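Local coordinates for protein RmpA (Streptococcus mutans, PDB 3BJV) that probably relays phosphoryl groups as the cytoplasmic IIA component of a phosphoenolpyruvate-dependent phosphotransferase system that takes up ascorbate, at residues A[45-50]-A[67-72]; A[57-62]-A[91-96]; A[76-81]-A[103-108]; A[119-124]-A[149-154]. All coordinates share one frame; numbering follows the deposited sequence.

Interaction 1 of 4, residues A[45-50]-A[67-72]; sequences NAIIES and PHARPE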
loop_
_atom_site.group_PDB
_atom_site.type_symbol
_atom_site.label_atom_id
_atom_site.label_comp_id
_atom_site.label_asym_id
_atom_site.label_seq_id
_atom_site.Cartn_x
_atom_site.Cartn_y
_atom_site.Cartn_z
ATOM N N ASN A 45 -1.871 -20.386 9.080
ATOM C CA ASN A 45 -0.986 -21.283 8.342
ATOM C C ASN A 45 -0.578 -20.615 7.028
ATOM O O ASN A 45 0.581 -20.710 6.609
ATOM C CB ASN A 45 -1.673 -22.662 8.082
ATOM C CG ASN A 45 -0.804 -23.619 7.215
ATOM O OD1 ASN A 45 -0.994 -23.735 6.009
ATOM N ND2 ASN A 45 0.151 -24.288 7.834
ATOM N N ALA A 46 -1.527 -19.927 6.391
ATOM C CA ALA A 46 -1.240 -19.226 5.125
ATOM C C ALA A 46 -0.150 -18.159 5.222
ATOM O O ALA A 46 0.666 -18.037 4.312
ATOM C CB ALA A 46 -2.492 -18.635 4.509
ATOM N N ILE A 47 -0.153 -17.381 6.301
ATOM C CA ILE A 47 0.772 -16.251 6.447
ATOM C C ILE A 47 2.125 -16.874 6.590
ATOM O O ILE A 47 3.068 -16.440 5.934
ATOM C CB ILE A 47 0.407 -15.321 7.661
ATOM C CG1 ILE A 47 -0.756 -14.409 7.302
ATOM C CG2 ILE A 47 1.521 -14.373 7.997
ATOM C CD1 ILE A 47 -1.524 -13.909 8.568
ATOM N N ILE A 48 2.200 -17.936 7.407
ATOM C CA ILE A 48 3.464 -18.628 7.659
ATOM C C ILE A 48 4.003 -19.299 6.425
ATOM O O ILE A 48 5.156 -19.124 6.100
ATOM C CB ILE A 48 3.383 -19.606 8.901
ATOM C CG1 ILE A 48 3.283 -18.792 10.218
ATOM C CG2 ILE A 48 4.567 -20.553 8.921
ATOM C CD1 ILE A 48 3.641 -19.565 11.397
ATOM N N GLU A 49 3.187 -20.103 5.756
ATOM C CA GLU A 49 3.594 -20.682 4.459
ATOM C C GLU A 49 3.987 -19.679 3.411
ATOM O O GLU A 49 4.974 -19.916 2.712
ATOM C CB GLU A 49 2.519 -21.621 3.875
ATOM C CG GLU A 49 2.216 -22.775 4.791
ATOM C CD GLU A 49 3.458 -23.573 5.116
ATOM O OE1 GLU A 49 4.008 -24.102 4.133
ATOM O OE2 GLU A 49 3.903 -23.651 6.305
ATOM N N SER A 50 3.242 -18.574 3.279
ATOM C CA SER A 50 3.643 -17.504 2.343
ATOM C C SER A 50 4.949 -16.842 2.709
ATOM O O SER A 50 5.747 -16.522 1.855
ATOM C CB SER A 50 2.562 -16.453 2.222
ATOM O OG SER A 50 1.438 -17.050 1.601
ATOM N N PRO A 67 1.189 -8.307 8.915
ATOM C CA PRO A 67 1.027 -9.680 8.406
ATOM C C PRO A 67 -0.380 -9.898 7.793
ATOM O O PRO A 67 -1.395 -9.473 8.387
ATOM C CB PRO A 67 1.177 -10.548 9.660
ATOM C CG PRO A 67 1.633 -9.650 10.759
ATOM C CD PRO A 67 1.346 -8.251 10.380
ATOM N N HIS A 68 -0.422 -10.493 6.609
ATOM C CA HIS A 68 -1.665 -10.812 5.897
ATOM C C HIS A 68 -1.436 -11.901 4.831
ATOM O O HIS A 68 -0.300 -12.297 4.537
ATOM C CB HIS A 68 -2.252 -9.588 5.219
ATOM C CG HIS A 68 -1.389 -9.042 4.131
ATOM N ND1 HIS A 68 -0.190 -8.403 4.375
ATOM C CD2 HIS A 68 -1.542 -9.051 2.790
ATOM C CE1 HIS A 68 0.365 -8.053 3.231
ATOM N NE2 HIS A 68 -0.427 -8.453 2.250
ATOM N N ALA A 69 -2.537 -12.392 4.274
ATOM C CA ALA A 69 -2.533 -13.337 3.181
ATOM C C ALA A 69 -3.680 -12.897 2.240
ATOM O O ALA A 69 -4.375 -11.924 2.529
ATOM C CB ALA A 69 -2.761 -14.725 3.722
ATOM N N ARG A 70 -3.861 -13.609 1.122
ATOM C CA ARG A 70 -4.955 -13.359 0.154
ATOM C C ARG A 70 -6.297 -13.519 0.879
ATOM O O ARG A 70 -6.353 -14.292 1.806
ATOM C CB ARG A 70 -4.912 -14.391 -1.012
ATOM C CG ARG A 70 -3.548 -14.558 -1.721
ATOM C CD ARG A 70 -3.678 -15.358 -3.049
ATOM N NE ARG A 70 -4.195 -16.741 -2.906
ATOM C CZ ARG A 70 -4.561 -17.533 -3.944
ATOM N NH1 ARG A 70 -4.464 -17.087 -5.212
ATOM N NH2 ARG A 70 -5.028 -18.777 -3.731
ATOM N N PRO A 71 -7.370 -12.792 0.456
ATOM C CA PRO A 71 -8.730 -13.017 0.994
ATOM C C PRO A 71 -9.179 -14.469 0.938
ATOM O O PRO A 71 -9.838 -14.914 1.867
ATOM C CB PRO A 71 -9.617 -12.157 0.109
ATOM C CG PRO A 71 -8.723 -11.084 -0.389
ATOM C CD PRO A 71 -7.354 -11.673 -0.517
ATOM N N GLU A 72 -8.767 -15.203 -0.088
ATOM C CA GLU A 72 -9.217 -16.574 -0.297
ATOM C C GLU A 72 -8.685 -17.523 0.761
ATOM O O GLU A 72 -9.250 -18.573 0.972
ATOM C CB GLU A 72 -8.802 -17.120 -1.693
ATOM C CG GLU A 72 -9.442 -16.359 -2.856
ATOM C CD GLU A 72 -8.760 -15.016 -3.104
ATOM O OE1 GLU A 72 -7.658 -14.838 -2.527
ATOM O OE2 GLU A 72 -9.315 -14.150 -3.842
#
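I47 in helix 42-54 and A69 in the loop that follows strand 63-65 bring their backbones closest, with CA atoms 5.5 Å apart. This places the helix against the loop carrying P67 and H68 in the EIIA type 2 fold, in which H68, by its place in the family signature, is probably the phosphorylated histidine. No hydrogen bond joins the two segments; the contact is made by van der Waals packing, of methyls and methylenes against each other and against the loop's main chain.

I47 does most of the touching. Its CG1 branch, beside its own backbone N (chi1 -78°), comes up against the main chain of the loop, 3.5 Å from H68 O. Its CD1 ends beside the H68 backbone, while CG2 crosses P67 at a slant, 4.2 Å from the ring atom CB. One residue earlier in the helix, the methyls of A46 and A69 meet, CB to CB at 4.0 Å.

The H68 CA-CB bond points away from the helix, so I47 packs on the main chain at H68 and not on its ring. The ring's rotation is instead set by a hydrogen bond from its ND1 to M66 O and by edge-to-face contact with Y57. The very peptide that I47 touches is held at both polar atoms: Y57 OH bonds to H68 O and Y43 OH to A69 N. T112 of the second subunit packs against H68.

Inside the helix, A46 O is doubly engaged: S50 N at 2.8 Å and S50 OG at 3.0 Å reach it from opposite faces of the carbonyl plane.

Interaction 2 of 4, residues A[57-62]-A[91-96]; sequences YYILMP and FTDGKE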
loop_
_atom_site.group_PDB
_atom_site.type_symbol
_atom_site.label_atom_id
_atom_site.label_comp_id
_atom_site.label_asym_id
_atom_site.label_seq_id
_atom_site.Cartn_x
_atom_site.Cartn_y
_atom_site.Cartn_z
ATOM N N TYR A 57 6.590 -10.221 3.145
ATOM C CA TYR A 57 6.146 -9.300 2.095
ATOM C C TYR A 57 5.338 -8.147 2.742
ATOM O O TYR A 57 4.500 -7.545 2.091
ATOM C CB TYR A 57 5.344 -10.055 0.980
ATOM C CG TYR A 57 4.323 -11.027 1.555
ATOM C CD1 TYR A 57 2.977 -10.665 1.706
ATOM C CD2 TYR A 57 4.733 -12.288 2.043
ATOM C CE1 TYR A 57 2.045 -11.557 2.265
ATOM C CE2 TYR A 57 3.820 -13.152 2.638
ATOM C CZ TYR A 57 2.474 -12.773 2.742
ATOM O OH TYR A 57 1.606 -13.640 3.364
ATOM N N TYR A 58 5.606 -7.819 4.016
ATOM C CA TYR A 58 4.706 -6.887 4.744
ATOM C C TYR A 58 5.401 -6.040 5.779
ATOM O O TYR A 58 4.799 -5.493 6.673
ATOM C CB TYR A 58 3.556 -7.666 5.367
ATOM C CG TYR A 58 4.015 -8.989 6.007
ATOM C CD1 TYR A 58 4.735 -9.011 7.239
ATOM C CD2 TYR A 58 3.724 -10.201 5.400
ATOM C CE1 TYR A 58 5.138 -10.223 7.839
ATOM C CE2 TYR A 58 4.131 -11.413 5.984
ATOM C CZ TYR A 58 4.832 -11.428 7.187
ATOM O OH TYR A 58 5.225 -12.664 7.710
ATOM N N ILE A 59 6.695 -5.902 5.657
ATOM C CA ILE A 59 7.420 -5.097 6.605
ATOM C C ILE A 59 7.593 -3.747 5.940
ATOM O O ILE A 59 8.615 -3.507 5.314
ATOM C CB ILE A 59 8.770 -5.787 7.017
ATOM C CG1 ILE A 59 8.472 -7.136 7.714
ATOM C CG2 ILE A 59 9.569 -4.882 7.936
ATOM C CD1 ILE A 59 9.625 -7.990 8.041
ATOM N N LEU A 60 6.583 -2.876 6.088
ATOM C CA LEU A 60 6.540 -1.585 5.376
ATOM C C LEU A 60 7.637 -0.594 5.682
ATOM O O LEU A 60 8.108 0.114 4.789
ATOM C CB LEU A 60 5.206 -0.862 5.564
ATOM C CG LEU A 60 4.085 -1.233 4.587
ATOM C CD1 LEU A 60 3.097 -0.085 4.558
ATOM C CD2 LEU A 60 4.545 -1.675 3.152
ATOM N N MET A 61 8.011 -0.536 6.949
ATOM C CA MET A 61 9.082 0.317 7.411
ATOM C C MET A 61 9.701 -0.415 8.575
ATOM O O MET A 61 9.058 -1.293 9.134
ATOM C CB MET A 61 8.553 1.703 7.812
ATOM C CG MET A 61 7.376 1.770 8.822
ATOM S SD MET A 61 6.905 3.519 9.284
ATOM C CE MET A 61 7.921 3.858 10.747
ATOM N N PRO A 62 10.958 -0.066 8.948
ATOM C CA PRO A 62 11.597 -0.861 10.015
ATOM C C PRO A 62 10.886 -0.720 11.356
ATOM O O PRO A 62 10.340 0.333 11.622
ATOM C CB PRO A 62 13.043 -0.324 10.051
ATOM C CG PRO A 62 13.227 0.363 8.703
ATOM C CD PRO A 62 11.862 0.997 8.461
ATOM N N PHE A 91 12.852 -11.126 11.558
ATOM C CA PHE A 91 12.264 -11.897 10.442
ATOM C C PHE A 91 13.329 -12.493 9.494
ATOM O O PHE A 91 14.514 -12.188 9.627
ATOM C CB PHE A 91 11.239 -11.047 9.670
ATOM C CG PHE A 91 9.866 -11.059 10.288
ATOM C CD1 PHE A 91 9.627 -10.440 11.521
ATOM C CD2 PHE A 91 8.818 -11.733 9.667
ATOM C CE1 PHE A 91 8.335 -10.472 12.109
ATOM C CE2 PHE A 91 7.539 -11.758 10.227
ATOM C CZ PHE A 91 7.292 -11.131 11.455
ATOM N N THR A 92 12.933 -13.337 8.546
ATOM C CA THR A 92 13.929 -14.125 7.770
ATOM C C THR A 92 14.866 -13.275 6.895
ATOM O O THR A 92 15.977 -13.729 6.582
ATOM C CB THR A 92 13.311 -15.311 6.935
ATOM O OG1 THR A 92 12.065 -14.919 6.329
ATOM C CG2 THR A 92 13.063 -16.514 7.806
ATOM N N ASP A 93 14.445 -12.056 6.539
ATOM C CA ASP A 93 15.254 -11.143 5.696
ATOM C C ASP A 93 16.226 -10.231 6.469
ATOM O O ASP A 93 16.743 -9.244 5.893
ATOM C CB ASP A 93 14.340 -10.272 4.806
ATOM C CG ASP A 93 13.288 -9.540 5.600
ATOM O OD1 ASP A 93 13.290 -9.658 6.854
ATOM O OD2 ASP A 93 12.449 -8.846 4.985
ATOM N N GLY A 94 16.415 -10.543 7.760
ATOM C CA GLY A 94 17.222 -9.747 8.702
ATOM C C GLY A 94 16.503 -8.569 9.335
ATOM O O GLY A 94 17.096 -7.785 10.052
ATOM N N LYS A 95 15.214 -8.410 9.055
ATOM C CA LYS A 95 14.498 -7.227 9.538
ATOM C C LYS A 95 13.936 -7.422 10.951
ATOM O O LYS A 95 13.359 -8.464 11.288
ATOM C CB LYS A 95 13.436 -6.820 8.538
ATOM C CG LYS A 95 13.994 -6.074 7.340
ATOM C CD LYS A 95 12.899 -5.731 6.296
ATOM C CE LYS A 95 13.046 -4.277 5.737
ATOM N NZ LYS A 95 12.955 -3.143 6.805
ATOM N N GLU A 96 14.176 -6.435 11.803
ATOM C CA GLU A 96 13.650 -6.461 13.169
ATOM C C GLU A 96 12.246 -5.848 13.297
ATOM O O GLU A 96 11.939 -4.862 12.615
ATOM C CB GLU A 96 14.634 -5.847 14.131
ATOM C CG GLU A 96 15.697 -6.865 14.555
ATOM C CD GLU A 96 16.691 -6.281 15.553
ATOM O OE1 GLU A 96 16.708 -6.721 16.743
ATOM O OE2 GLU A 96 17.422 -5.359 15.149
#
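P62 and E96 are the nearest backbone pair, with CA atoms 6.7 Å apart, and no hydrogen bond crosses between 57-62 and 91-96. Segment 91-96 folds back on itself: F91 to G94 is a type I turn, and F91 N bonds to K95 O at 2.7 Å.

I59 sits at the centre. Its CD1 reaches F91 CG at 3.8 Å, approaching the ring obliquely, and its CG2 lies 3.8 Å from K95 CD. The two aliphatic chains run past each other in opposite directions, and K95, bent at its last two torsions, brings NZ to 4.0 Å from P62 CG.

Beside this, Y58 and F91 cross at about a right angle and meet rim to rim, since each contributes an atom lying near the other's ring plane: Y58 OH is 3.5 Å from F91 CE2. That hydroxyl is hydrogen-bonded to T51 OG1; the apolar part of the meeting is Y58 CE1 against F91 CE2, 3.7 Å apart. W22 meets the F91 ring as well.

D93 OD1 accepts from K95 N at 3.2 Å, 151° at the hydrogen and from above the carboxylate plane. This Asx turn lies in the tight loop of a beta hairpin linking strands 88-90 and 96-104.

Interaction 3 of 4, residues A[76-81]-A[103-108]; sequences QRDAFS and LAATSS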
loop_
_atom_site.group_PDB
_atom_site.type_symbol
_atom_site.label_atom_id
_atom_site.label_comp_id
_atom_site.label_asym_id
_atom_site.label_seq_id
_atom_site.Cartn_x
_atom_site.Cartn_y
_atom_site.Cartn_z
ATOM N N GLN A 76 -13.198 -13.852 6.461
ATOM C CA GLN A 76 -14.643 -13.738 6.526
ATOM C C GLN A 76 -15.038 -12.311 6.479
ATOM O O GLN A 76 -16.019 -11.947 5.882
ATOM C CB GLN A 76 -15.198 -14.249 7.852
ATOM C CG GLN A 76 -14.663 -15.607 8.325
ATOM C CD GLN A 76 -15.442 -16.739 7.767
ATOM O OE1 GLN A 76 -15.766 -16.756 6.566
ATOM N NE2 GLN A 76 -15.762 -17.716 8.620
ATOM N N ARG A 77 -14.302 -11.480 7.183
ATOM C CA ARG A 77 -14.625 -10.077 7.141
ATOM C C ARG A 77 -13.393 -9.209 7.385
ATOM O O ARG A 77 -12.369 -9.702 7.890
ATOM C CB ARG A 77 -15.753 -9.769 8.135
ATOM C CG ARG A 77 -15.378 -9.981 9.552
ATOM C CD ARG A 77 -16.525 -9.534 10.420
ATOM N NE ARG A 77 -16.019 -9.086 11.717
ATOM C CZ ARG A 77 -16.065 -9.840 12.812
ATOM N NH1 ARG A 77 -16.621 -11.083 12.746
ATOM N NH2 ARG A 77 -15.589 -9.340 13.962
ATOM N N ASP A 78 -13.517 -7.936 6.983
ATOM C CA ASP A 78 -12.418 -6.936 7.071
ATOM C C ASP A 78 -12.093 -6.654 8.551
ATOM O O ASP A 78 -12.981 -6.464 9.339
ATOM C CB ASP A 78 -12.810 -5.635 6.362
ATOM C CG ASP A 78 -12.877 -5.787 4.893
ATOM O OD1 ASP A 78 -11.864 -6.167 4.232
ATOM O OD2 ASP A 78 -13.968 -5.551 4.370
ATOM N N ALA A 79 -10.836 -6.692 8.941
ATOM C CA ALA A 79 -10.502 -6.476 10.376
ATOM C C ALA A 79 -9.044 -6.256 10.484
ATOM O O ALA A 79 -8.315 -6.548 9.526
ATOM C CB ALA A 79 -10.927 -7.672 11.240
ATOM N N PHE A 80 -8.643 -5.736 11.640
ATOM C CA PHE A 80 -7.274 -5.458 11.975
ATOM C C PHE A 80 -7.017 -5.905 13.403
ATOM O O PHE A 80 -7.930 -5.906 14.200
ATOM C CB PHE A 80 -7.004 -3.949 11.968
ATOM C CG PHE A 80 -7.269 -3.261 10.674
ATOM C CD1 PHE A 80 -8.501 -2.648 10.431
ATOM C CD2 PHE A 80 -6.258 -3.138 9.712
ATOM C CE1 PHE A 80 -8.736 -1.975 9.236
ATOM C CE2 PHE A 80 -6.483 -2.420 8.497
ATOM C CZ PHE A 80 -7.701 -1.839 8.282
ATOM N N SER A 81 -5.755 -6.236 13.718
ATOM C CA SER A 81 -5.302 -6.285 15.092
ATOM C C SER A 81 -3.979 -5.491 15.276
ATOM O O SER A 81 -3.341 -5.088 14.338
ATOM C CB SER A 81 -5.100 -7.721 15.524
ATOM O OG SER A 81 -3.926 -8.210 14.910
ATOM N N LEU A 103 -3.819 -7.730 9.244
ATOM C CA LEU A 103 -4.743 -7.106 8.365
ATOM C C LEU A 103 -5.577 -8.235 7.812
ATOM O O LEU A 103 -4.995 -9.208 7.282
ATOM C CB LEU A 103 -3.891 -6.467 7.239
ATOM C CG LEU A 103 -4.438 -5.975 5.890
ATOM C CD1 LEU A 103 -5.875 -5.376 6.073
ATOM C CD2 LEU A 103 -3.465 -4.911 5.367
ATOM N N ALA A 104 -6.905 -8.127 7.899
ATOM C CA ALA A 104 -7.792 -8.971 7.075
ATOM C C ALA A 104 -8.664 -8.158 6.126
ATOM O O ALA A 104 -9.575 -7.446 6.602
ATOM C CB ALA A 104 -8.675 -9.869 7.952
ATOM N N ALA A 105 -8.420 -8.294 4.815
ATOM C CA ALA A 105 -9.168 -7.586 3.769
ATOM C C ALA A 105 -9.957 -8.537 2.869
ATOM O O ALA A 105 -9.439 -9.563 2.431
ATOM C CB ALA A 105 -8.215 -6.707 2.889
ATOM N N THR A 106 -11.194 -8.189 2.556
ATOM C CA THR A 106 -12.029 -9.090 1.744
ATOM C C THR A 106 -11.746 -9.020 0.223
ATOM O O THR A 106 -12.265 -9.840 -0.560
ATOM C CB THR A 106 -13.518 -8.886 2.025
ATOM O OG1 THR A 106 -13.834 -7.488 1.910
ATOM C CG2 THR A 106 -13.890 -9.435 3.429
ATOM N N SER A 107 -10.906 -8.072 -0.184
ATOM C CA SER A 107 -10.500 -7.922 -1.583
ATOM C C SER A 107 -9.241 -7.068 -1.642
ATOM O O SER A 107 -9.002 -6.257 -0.728
ATOM C CB SER A 107 -11.596 -7.255 -2.395
ATOM O OG SER A 107 -11.588 -5.859 -2.177
ATOM N N SER A 108 -8.443 -7.242 -2.709
ATOM C CA SER A 108 -7.265 -6.410 -2.952
ATOM C C SER A 108 -7.638 -4.940 -3.075
ATOM O O SER A 108 -6.846 -4.091 -2.746
ATOM C CB SER A 108 -6.518 -6.861 -4.213
ATOM O OG SER A 108 -7.277 -6.600 -5.434
#
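D78 and T106 cross at about a right angle, and the carboxylate of the first takes hold of the second through both oxygens. D78 OD1 accepts from T106 N at 2.7 Å with 149° at the hydrogen, and D78 OD2 accepts from T106 OG1 at 3.1 Å. Both donors come in on the syn side, though tilted out of the carboxylate plane, by 34° for the amide. The hydroxyl can join because T106 OG1 sits between its own backbone N and carbonyl carbon (chi1 51°), which holds it close to the amide. The threonine methyl CG2 turns instead onto R77 CA, at 3.8 Å.

F80 and L103 behave differently: they lie side by side and point the same way, with F80 CE2 3.9 Å from L103 CD1, toward helix 108-123. A79 and A104 occupy the other face of the sheet.

Between these groups the main chains are bonded both ways, A79 N to A104 O at 2.8 Å and A104 N to A79 O at 2.7 Å. A104 O also receives a CA-H...O contact from D78 CA.

A79-A104 is thus the hydrogen-bonded pair and F80-L103 the non-hydrogen-bonded pair of an antiparallel ladder, part of the mixed central sheet of an alpha/beta three-layer sandwich.

Interaction 4 of 4, residues A[119-124]-A[149-154]; sequences IIALFE and KSSPYL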
loop_
_atom_site.group_PDB
_atom_site.type_symbol
_atom_site.label_atom_id
_atom_site.label_comp_id
_atom_site.label_asym_id
_atom_site.label_seq_id
_atom_site.Cartn_x
_atom_site.Cartn_y
_atom_site.Cartn_z
ATOM N N ILE A 119 -3.166 2.502 7.867
ATOM C CA ILE A 119 -1.998 1.947 8.521
ATOM C C ILE A 119 -0.819 2.930 8.413
ATOM O O ILE A 119 -0.130 3.179 9.423
ATOM C CB ILE A 119 -1.675 0.551 7.978
ATOM C CG1 ILE A 119 -2.747 -0.423 8.498
ATOM C CG2 ILE A 119 -0.224 0.120 8.335
ATOM C CD1 ILE A 119 -2.896 -1.740 7.688
ATOM N N ILE A 120 -0.628 3.507 7.223
ATOM C CA ILE A 120 0.476 4.416 7.051
ATOM C C ILE A 120 0.307 5.753 7.816
ATOM O O ILE A 120 1.278 6.233 8.432
ATOM C CB ILE A 120 1.077 4.502 5.569
ATOM C CG1 ILE A 120 0.210 5.210 4.583
ATOM C CG2 ILE A 120 1.451 3.092 4.976
ATOM C CD1 ILE A 120 0.398 4.478 3.159
ATOM N N ALA A 121 -0.927 6.265 7.875
ATOM C CA ALA A 121 -1.278 7.403 8.772
ATOM C C ALA A 121 -0.839 7.191 10.237
ATOM O O ALA A 121 -0.232 8.062 10.836
ATOM C CB ALA A 121 -2.795 7.689 8.717
ATOM N N LEU A 122 -1.176 6.035 10.805
ATOM C CA LEU A 122 -0.774 5.681 12.188
ATOM C C LEU A 122 0.752 5.730 12.376
ATOM O O LEU A 122 1.255 6.441 13.279
ATOM C CB LEU A 122 -1.336 4.302 12.550
ATOM C CG LEU A 122 -1.032 3.763 13.938
ATOM C CD1 LEU A 122 -1.589 4.729 15.022
ATOM C CD2 LEU A 122 -1.680 2.340 14.091
ATOM N N PHE A 123 1.477 5.031 11.484
ATOM C CA PHE A 123 2.897 4.891 11.580
ATOM C C PHE A 123 3.685 6.121 11.170
ATOM O O PHE A 123 4.843 6.228 11.499
ATOM C CB PHE A 123 3.363 3.636 10.855
ATOM C CG PHE A 123 3.027 2.392 11.597
ATOM C CD1 PHE A 123 3.816 1.978 12.682
ATOM C CD2 PHE A 123 1.901 1.636 11.247
ATOM C CE1 PHE A 123 3.484 0.831 13.391
ATOM C CE2 PHE A 123 1.561 0.483 11.952
ATOM C CZ PHE A 123 2.356 0.077 13.034
ATOM N N GLU A 124 3.064 7.070 10.492
ATOM C CA GLU A 124 3.755 8.346 10.238
ATOM C C GLU A 124 3.621 9.435 11.317
ATOM O O GLU A 124 4.071 10.562 11.111
ATOM C CB GLU A 124 3.350 8.906 8.883
ATOM C CG GLU A 124 3.858 8.014 7.734
ATOM C CD GLU A 124 3.578 8.600 6.387
ATOM O OE1 GLU A 124 2.811 9.609 6.293
ATOM O OE2 GLU A 124 4.131 8.039 5.422
ATOM N N LYS A 149 -5.807 10.938 12.100
ATOM C CA LYS A 149 -6.927 11.225 11.199
ATOM C C LYS A 149 -6.766 12.512 10.351
ATOM O O LYS A 149 -7.493 12.717 9.374
ATOM C CB LYS A 149 -8.277 11.132 11.944
ATOM C CG LYS A 149 -8.657 9.657 12.370
ATOM C CD LYS A 149 -10.183 9.402 12.303
ATOM C CE LYS A 149 -10.891 9.152 13.678
ATOM N NZ LYS A 149 -11.121 7.654 14.045
ATOM N N SER A 150 -5.772 13.337 10.690
ATOM C CA SER A 150 -5.495 14.534 9.904
ATOM C C SER A 150 -4.422 14.301 8.804
ATOM O O SER A 150 -3.969 15.242 8.122
ATOM C CB SER A 150 -5.078 15.666 10.836
ATOM O OG SER A 150 -3.719 15.492 11.197
ATOM N N SER A 151 -4.008 13.048 8.648
ATOM C CA SER A 151 -3.153 12.613 7.555
ATOM C C SER A 151 -3.832 12.928 6.210
ATOM O O SER A 151 -5.036 12.781 6.092
ATOM C CB SER A 151 -2.941 11.100 7.699
ATOM O OG SER A 151 -2.114 10.543 6.686
ATOM N N PRO A 152 -3.058 13.318 5.178
ATOM C CA PRO A 152 -3.605 13.466 3.803
ATOM C C PRO A 152 -4.104 12.148 3.191
ATOM O O PRO A 152 -5.030 12.146 2.370
ATOM C CB PRO A 152 -2.406 13.977 3.004
ATOM C CG PRO A 152 -1.471 14.546 4.042
ATOM C CD PRO A 152 -1.620 13.631 5.219
ATOM N N TYR A 153 -3.494 11.036 3.599
ATOM C CA TYR A 153 -3.974 9.710 3.242
ATOM C C TYR A 153 -5.427 9.477 3.649
ATOM O O TYR A 153 -6.154 8.674 3.022
ATOM C CB TYR A 153 -3.038 8.630 3.810
ATOM C CG TYR A 153 -1.663 8.738 3.207
ATOM C CD1 TYR A 153 -0.560 9.101 3.980
ATOM C CD2 TYR A 153 -1.476 8.528 1.850
ATOM C CE1 TYR A 153 0.694 9.239 3.417
ATOM C CE2 TYR A 153 -0.258 8.673 1.276
ATOM C CZ TYR A 153 0.840 9.019 2.059
ATOM O OH TYR A 153 2.080 9.120 1.445
ATOM N N LEU A 154 -5.870 10.196 4.673
ATOM C CA LEU A 154 -7.235 9.934 5.168
ATOM C C LEU A 154 -8.330 10.862 4.573
ATOM O O LEU A 154 -9.510 10.620 4.788
ATOM C CB LEU A 154 -7.284 9.858 6.725
ATOM C CG LEU A 154 -6.436 8.753 7.363
ATOM C CD1 LEU A 154 -6.799 8.540 8.803
ATOM C CD2 LEU A 154 -6.661 7.482 6.607
HETATM O O HOH W 1 0.355 10.675 7.337
#
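S151 OG, which lies against the methyl of A121, is gripped by a water at 2.6 Å and, weakly, by Y153 N at 3.4 Å. The same water donates to E124 OE1 at 2.9 Å, so it bridges E124, just past the end of helix 108-123, to S151, and no direct hydrogen bond crosses between the two segments. The serine torsion sets this up: OG is anti to the backbone N (chi1 -180°), which turns it toward the helix.

Most of the remaining contact is apolar. A121 CB meets S151 CB at 3.6 Å, and L154 CG comes to 4.0 Å from that methyl. I120 lies over one face of the Y153 ring, its CG1 4.2 Å from the centroid and 18° off the normal, a CH-pi contact offset toward the rim.

E124 approaches the same ring at its edge, OE1 being 3.6 Å from Y153 CE1, with carboxylate and ring planes 65° apart. Its OE2 is hydrogen-bonded to Y153 OH of the second subunit, and the reciprocal bond is also made. The two E124 OE2 atoms come close at this interface, which may favour a shared or retained proton.

The 149-154 segment, following helix 138-147, therefore lies along one side of helix 108-123, whose I119 and L122 turn away from it to pack on strands 79-85 and 96-104.

The probable phosphohistidine, H68, belongs to interaction 1 and lies where three of the contacts converge. Interaction 2 reaches it through Y57 OH, 2.6 Å from H68 O, and interaction 3 through the neighbouring P67 O, which is 3.1 Å from L103 N; both are probable hydrogen bonds. Interaction 4 is remote, its centre about 25 Å from that of interaction 1, yet it is coupled to the others by packing: I119 CD1 lies 3.7 Å from F80 CE2, and I120 CG2 lies 3.6 Å from L60 CD1. Interactions 2 and 3 do not touch. Interactions 1, 2 and 4 all meet the second subunit, whereas no other chain touches the segments of interaction 3.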